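Prolyl-tRNA synthetase (Giardia lamblia ATCC 50803, PDB 3IAL) binds prolyl-adenylate and, as a class II prolyl-tRNA synthetase, probably charges tRNA(Pro) with L-proline at the expense of ATP. Local coordinates at residues N59-L64 with P295-I300; P299-I304 with G337-I342. All blocks are in the same frame, centred on the assembly; numbering follows the deposited sequence.

Contact 1 (N59-L64 with P295-I300)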
loop_
_atom_site.group_PDB
_atom_site.type_symbol
_atom_site.label_atom_id
_atom_site.label_comp_id
_atom_site.label_asym_id
_atom_site.label_seq_id
_atom_site.Cartn_x
_atom_site.Cartn_y
_atom_site.Cartn_z
ATOM N N ASN B 59 2.188 -5.999 -5.041
ATOM C CA ASN B 59 1.675 -5.597 -3.744
ATOM C C ASN B 59 2.047 -6.614 -2.670
ATOM O O ASN B 59 2.397 -6.238 -1.553
ATOM C CB ASN B 59 0.165 -5.437 -3.804
ATOM C CG ASN B 59 -0.391 -4.718 -2.597
ATOM O OD1 ASN B 59 -1.266 -5.236 -1.908
ATOM N ND2 ASN B 59 0.119 -3.520 -2.329
ATOM N N ALA B 60 2.003 -7.899 -3.021
ATOM C CA ALA B 60 2.367 -8.960 -2.082
ATOM C C ALA B 60 3.839 -8.881 -1.707
ATOM O O ALA B 60 4.196 -9.058 -0.543
ATOM C CB ALA B 60 2.035 -10.327 -2.661
ATOM N N ILE B 61 4.696 -8.619 -2.688
ATOM C CA ILE B 61 6.126 -8.496 -2.431
ATOM C C ILE B 61 6.398 -7.319 -1.487
ATOM O O ILE B 61 7.110 -7.475 -0.472
ATOM C CB ILE B 61 6.926 -8.336 -3.727
ATOM C CG1 ILE B 61 6.955 -9.671 -4.491
ATOM C CG2 ILE B 61 8.357 -7.860 -3.422
ATOM C CD1 ILE B 61 7.468 -9.562 -5.910
ATOM N N MET B 62 5.808 -6.165 -1.800
ATOM C CA MET B 62 6.033 -4.943 -1.006
ATOM C C MET B 62 5.383 -5.017 0.376
ATOM O O MET B 62 5.953 -4.527 1.349
ATOM C CB MET B 62 5.579 -3.687 -1.763
ATOM C CG MET B 62 6.358 -3.453 -3.062
ATOM S SD MET B 62 8.120 -3.193 -2.767
ATOM C CE MET B 62 8.770 -3.537 -4.402
ATOM N N ARG B 63 4.213 -5.642 0.474
ATOM C CA ARG B 63 3.598 -5.887 1.782
ATOM C C ARG B 63 4.512 -6.739 2.662
ATOM O O ARG B 63 4.632 -6.478 3.854
ATOM C CB ARG B 63 2.236 -6.588 1.648
ATOM C CG ARG B 63 1.084 -5.690 1.217
ATOM C CD ARG B 63 -0.157 -5.934 2.089
ATOM N NE ARG B 63 -1.333 -5.189 1.627
ATOM C CZ ARG B 63 -2.340 -5.698 0.916
ATOM N NH1 ARG B 63 -2.351 -6.980 0.551
ATOM N NH2 ARG B 63 -3.355 -4.913 0.562
ATOM N N LEU B 64 5.123 -7.775 2.080
ATOM C CA LEU B 64 6.066 -8.611 2.827
ATOM C C LEU B 64 7.260 -7.791 3.308
ATOM O O LEU B 64 7.673 -7.905 4.459
ATOM C CB LEU B 64 6.556 -9.803 2.001
ATOM C CG LEU B 64 7.599 -10.685 2.705
ATOM C CD1 LEU B 64 7.030 -11.363 3.979
ATOM C CD2 LEU B 64 8.176 -11.722 1.749
ATOM N N PRO B 295 4.107 -19.326 -4.043
ATOM C CA PRO B 295 2.861 -19.079 -3.312
ATOM C C PRO B 295 2.638 -17.631 -2.867
ATOM O O PRO B 295 1.513 -17.135 -2.969
ATOM C CB PRO B 295 2.979 -20.004 -2.092
ATOM C CG PRO B 295 3.779 -21.148 -2.575
ATOM C CD PRO B 295 4.746 -20.583 -3.612
ATOM N N LEU B 296 3.689 -16.970 -2.385
ATOM C CA LEU B 296 3.602 -15.575 -1.929
ATOM C C LEU B 296 2.864 -14.681 -2.926
ATOM O O LEU B 296 2.019 -13.874 -2.545
ATOM C CB LEU B 296 5.003 -14.992 -1.693
ATOM C CG LEU B 296 5.036 -13.510 -1.279
ATOM C CD1 LEU B 296 4.477 -13.347 0.137
ATOM C CD2 LEU B 296 6.446 -12.907 -1.392
ATOM N N ILE B 297 3.192 -14.834 -4.204
ATOM C CA ILE B 297 2.676 -13.940 -5.240
ATOM C C ILE B 297 1.622 -14.564 -6.145
ATOM O O ILE B 297 1.266 -13.971 -7.143
ATOM C CB ILE B 297 3.824 -13.358 -6.114
ATOM C CG1 ILE B 297 4.626 -14.478 -6.810
ATOM C CG2 ILE B 297 4.718 -12.473 -5.263
ATOM C CD1 ILE B 297 5.527 -13.998 -7.980
ATOM N N ALA B 298 1.116 -15.745 -5.803
ATOM C CA ALA B 298 0.038 -16.353 -6.582
ATOM C C ALA B 298 -1.289 -15.735 -6.145
ATOM O O ALA B 298 -1.697 -15.914 -4.993
ATOM C CB ALA B 298 0.007 -17.871 -6.370
ATOM N N PRO B 299 -1.969 -15.003 -7.047
ATOM C CA PRO B 299 -3.300 -14.505 -6.666
ATOM C C PRO B 299 -4.278 -15.632 -6.302
ATOM O O PRO B 299 -5.158 -15.431 -5.469
ATOM C CB PRO B 299 -3.762 -13.742 -7.916
ATOM C CG PRO B 299 -2.500 -13.309 -8.564
ATOM C CD PRO B 299 -1.570 -14.490 -8.370
ATOM N N ILE B 300 -4.100 -16.803 -6.917
ATOM C CA ILE B 300 -4.837 -18.014 -6.573
ATOM C C ILE B 300 -3.828 -19.127 -6.316
ATOM O O ILE B 300 -3.128 -19.546 -7.230
ATOM C CB ILE B 300 -5.770 -18.427 -7.736
ATOM C CG1 ILE B 300 -6.949 -17.456 -7.845
ATOM C CG2 ILE B 300 -6.283 -19.857 -7.558
ATOM C CD1 ILE B 300 -7.615 -17.478 -9.213
#
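Ala60 sets its methyl against the backbone of Leu296, with CB 3.5 Å from the Leu296 carbonyl O. So short a side chain lets the chain at 295-297, coiled into a 3-10 turn, settle close to helix 52-71: the CA atoms of Ala60 and Ile297 are 5.9 Å apart. The methyl also grazes Ile297 CG2, at 4.3 Å from Ala60 CB. One residue on, Ile61 meets the same Ile297 branch along its flank. Ile61 CG1 lies 3.7 Å from Ile297 CG2, and the two side chains run alongside each other, pointing the same way. The Ile297 torsion (chi1 59°) wedges CG1 between its own backbone N and carbonyl carbon and turns CG2 toward the helix. Leu278 touches both isoleucines, and Leu282 and Met57 add to the apolar surround of Ile297. Farther along the helix, Arg63 makes a salt bridge with Glu66 of the second subunit. Leu64, a helical turn after Ala60, reaches out with one methyl: its CD2 stops 3.8 Å from Leu296 CD2, the two leucines meeting at an angle. Leu296 extends away from its backbone N (chi1 177°), which sends its isobutyl end toward the helix to meet that methyl. Glu201 touches both leucines. The 3-10 turn is closed by the bond from Ala298 N to Pro295 O, 3.2 Å, whereas no hydrogen bond crosses to the helix; the join is made by van der Waals contacts, mostly between apolar side chains. A long helix that packs on its own subunit and also reaches across the dimer is consistent with motif 1 of class II synthetases, here meeting the linker that leads from the catalytic core to the anticodon-binding domain.

Contact 2 (P299-I304 with G337-I342)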
loop_
_atom_site.group_PDB
_atom_site.type_symbol
_atom_site.label_atom_id
_atom_site.label_comp_id
_atom_site.label_asym_id
_atom_site.label_seq_id
_atom_site.Cartn_x
_atom_site.Cartn_y
_atom_site.Cartn_z
ATOM N N PRO B 299 -1.969 -15.003 -7.047
ATOM C CA PRO B 299 -3.300 -14.505 -6.666
ATOM C C PRO B 299 -4.278 -15.632 -6.302
ATOM O O PRO B 299 -5.158 -15.431 -5.469
ATOM C CB PRO B 299 -3.762 -13.742 -7.916
ATOM C CG PRO B 299 -2.500 -13.309 -8.564
ATOM C CD PRO B 299 -1.570 -14.490 -8.370
ATOM N N ILE B 300 -4.100 -16.803 -6.917
ATOM C CA ILE B 300 -4.837 -18.014 -6.573
ATOM C C ILE B 300 -3.828 -19.127 -6.316
ATOM O O ILE B 300 -3.128 -19.546 -7.230
ATOM C CB ILE B 300 -5.770 -18.427 -7.736
ATOM C CG1 ILE B 300 -6.949 -17.456 -7.845
ATOM C CG2 ILE B 300 -6.283 -19.857 -7.558
ATOM C CD1 ILE B 300 -7.615 -17.478 -9.213
ATOM N N HIS B 301 -3.728 -19.591 -5.074
ATOM C CA HIS B 301 -2.845 -20.716 -4.753
ATOM C C HIS B 301 -3.321 -22.003 -5.425
ATOM O O HIS B 301 -2.516 -22.825 -5.855
ATOM C CB HIS B 301 -2.817 -20.986 -3.251
ATOM C CG HIS B 301 -2.099 -19.952 -2.445
ATOM N ND1 HIS B 301 -2.699 -19.276 -1.405
ATOM C CD2 HIS B 301 -0.823 -19.502 -2.498
ATOM C CE1 HIS B 301 -1.831 -18.444 -0.862
ATOM N NE2 HIS B 301 -0.685 -18.560 -1.507
ATOM N N VAL B 302 -4.639 -22.181 -5.476
ATOM C CA VAL B 302 -5.251 -23.449 -5.868
ATOM C C VAL B 302 -6.499 -23.214 -6.708
ATOM O O VAL B 302 -7.382 -22.460 -6.320
ATOM C CB VAL B 302 -5.675 -24.266 -4.634
ATOM C CG1 VAL B 302 -6.391 -25.550 -5.056
ATOM C CG2 VAL B 302 -4.473 -24.580 -3.749
ATOM N N VAL B 303 -6.574 -23.863 -7.862
ATOM C CA VAL B 303 -7.808 -23.841 -8.643
ATOM C C VAL B 303 -8.445 -25.226 -8.575
ATOM O O VAL B 303 -7.804 -26.228 -8.890
ATOM C CB VAL B 303 -7.578 -23.394 -10.099
ATOM C CG1 VAL B 303 -6.536 -24.283 -10.809
ATOM C CG2 VAL B 303 -8.913 -23.365 -10.854
ATOM N N ILE B 304 -9.698 -25.282 -8.137
ATOM C CA ILE B 304 -10.413 -26.547 -8.046
ATOM C C ILE B 304 -11.331 -26.637 -9.247
ATOM O O ILE B 304 -12.126 -25.738 -9.487
ATOM C CB ILE B 304 -11.232 -26.657 -6.744
ATOM C CG1 ILE B 304 -10.375 -26.302 -5.528
ATOM C CG2 ILE B 304 -11.769 -28.060 -6.575
ATOM C CD1 ILE B 304 -11.109 -26.457 -4.192
ATOM N N GLY B 337 -6.033 -20.451 5.194
ATOM C CA GLY B 337 -5.818 -19.100 4.672
ATOM C C GLY B 337 -5.376 -19.045 3.216
ATOM O O GLY B 337 -4.828 -18.038 2.774
ATOM N N LEU B 338 -5.622 -20.120 2.467
ATOM C CA LEU B 338 -5.228 -20.191 1.056
ATOM C C LEU B 338 -6.211 -19.439 0.175
ATOM O O LEU B 338 -7.393 -19.329 0.503
ATOM C CB LEU B 338 -5.148 -21.643 0.587
ATOM C CG LEU B 338 -4.126 -22.538 1.292
ATOM C CD1 LEU B 338 -4.092 -23.917 0.629
ATOM C CD2 LEU B 338 -2.739 -21.892 1.285
ATOM N N ARG B 339 -5.712 -18.911 -0.936
ATOM C CA ARG B 339 -6.544 -18.282 -1.939
ATOM C C ARG B 339 -6.940 -19.384 -2.910
ATOM O O ARG B 339 -6.090 -20.028 -3.511
ATOM C CB ARG B 339 -5.794 -17.143 -2.633
ATOM C CG ARG B 339 -5.401 -16.012 -1.667
ATOM C CD ARG B 339 -4.619 -14.889 -2.331
ATOM N NE ARG B 339 -3.257 -15.276 -2.708
ATOM C CZ ARG B 339 -2.193 -15.254 -1.900
ATOM N NH1 ARG B 339 -2.297 -14.870 -0.634
ATOM N NH2 ARG B 339 -1.004 -15.613 -2.365
ATOM N N VAL B 340 -8.243 -19.611 -3.021
ATOM C CA VAL B 340 -8.793 -20.717 -3.785
ATOM C C VAL B 340 -9.806 -20.202 -4.791
ATOM O O VAL B 340 -10.594 -19.316 -4.482
ATOM C CB VAL B 340 -9.475 -21.730 -2.841
ATOM C CG1 VAL B 340 -10.049 -22.907 -3.617
ATOM C CG2 VAL B 340 -8.478 -22.197 -1.775
ATOM N N SER B 341 -9.767 -20.752 -5.999
ATOM C CA SER B 341 -10.777 -20.463 -7.011
ATOM C C SER B 341 -11.450 -21.755 -7.482
ATOM O O SER B 341 -10.832 -22.826 -7.483
ATOM C CB SER B 341 -10.147 -19.742 -8.198
ATOM O OG SER B 341 -11.154 -19.258 -9.065
ATOM N N ILE B 342 -12.718 -21.641 -7.872
ATOM C CA ILE B 342 -13.499 -22.745 -8.427
ATOM C C ILE B 342 -13.902 -22.359 -9.843
ATOM O O ILE B 342 -14.626 -21.374 -10.021
ATOM C CB ILE B 342 -14.790 -22.991 -7.614
ATOM C CG1 ILE B 342 -14.475 -23.301 -6.149
ATOM C CG2 ILE B 342 -15.618 -24.150 -8.224
ATOM C CD1 ILE B 342 -15.732 -23.368 -5.259
#
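The carbonyl O of Arg339 is gripped by two successive backbone amides: Val302 N at 3.3 Å and His301 N at 2.9 Å, the latter a weak bond bent to 124°. This double grip opens the parallel pairing of strands 302-307 and 340-342, the two strands of a beta-alpha-beta unit, joined through helix 315-334, in the anticodon-binding domain. The ladder continues with Ser341 N to Val302 O at 3.0 Å and Ile304 N to Ser341 O at 2.8 Å. Just before the strands, the His301 ring takes part too: Arg339 N donates to His301 ND1 over 3.1 Å, almost straight at 173°. Using ND1 as acceptor is consistent with a proton on NE2, which makes a weak hydrogen bond to Pro295 O. The arginine side chain then returns to the same ring. A bend at chi3 brings NE over one ring face and sets the guanidinium obliquely beside the ring, planes 37° apart; CE1 of His301 lies against the guanidinium face near its rim, 3.4 Å from CZ of Arg339. Pro299 O lies at the guanidinium edge, and Ala298 O accepts a hydrogen bond from NH2, so the group is held both from its face and through its nitrogen. Leu338 adds CD2 near the imidazole. On the sheet face that carries Val302, Val340, Ile304 and Ile342, the tip of Ile304 crosses Val340, CD1 to CG1 at 3.7 Å; Val325 and Ile328 of helix 315-334 touch Ile304 there, while Leu332 touches Val340. On the face bearing Val303 and Ser341, Ile300 meets the serine, extending its CD1 to 3.5 Å from Ser341 CB.

In the fold
Along the chain 59-64 comes first, then 295-300, which runs straight into 299-304, and 337-342 last; contacts 1 and 2 share Pro299 and Ile300, and their centres are about 13 Å apart. Helix 52-71 and the turn after helix 276-285 form contact 1 beside the catalytic core, where the Ile61 side chain is about 11 Å from prolyl-adenylate; contact 2 lies farther out, at the outermost strand 340-342 of the five-stranded sheet of the anticodon-binding domain. Phe56 of helix 52-71 touches Pro299 and Arg339, so this helix meets both the linker and the start of the anticodon-binding domain, consistent with a fixed placement of the two domains in this structure.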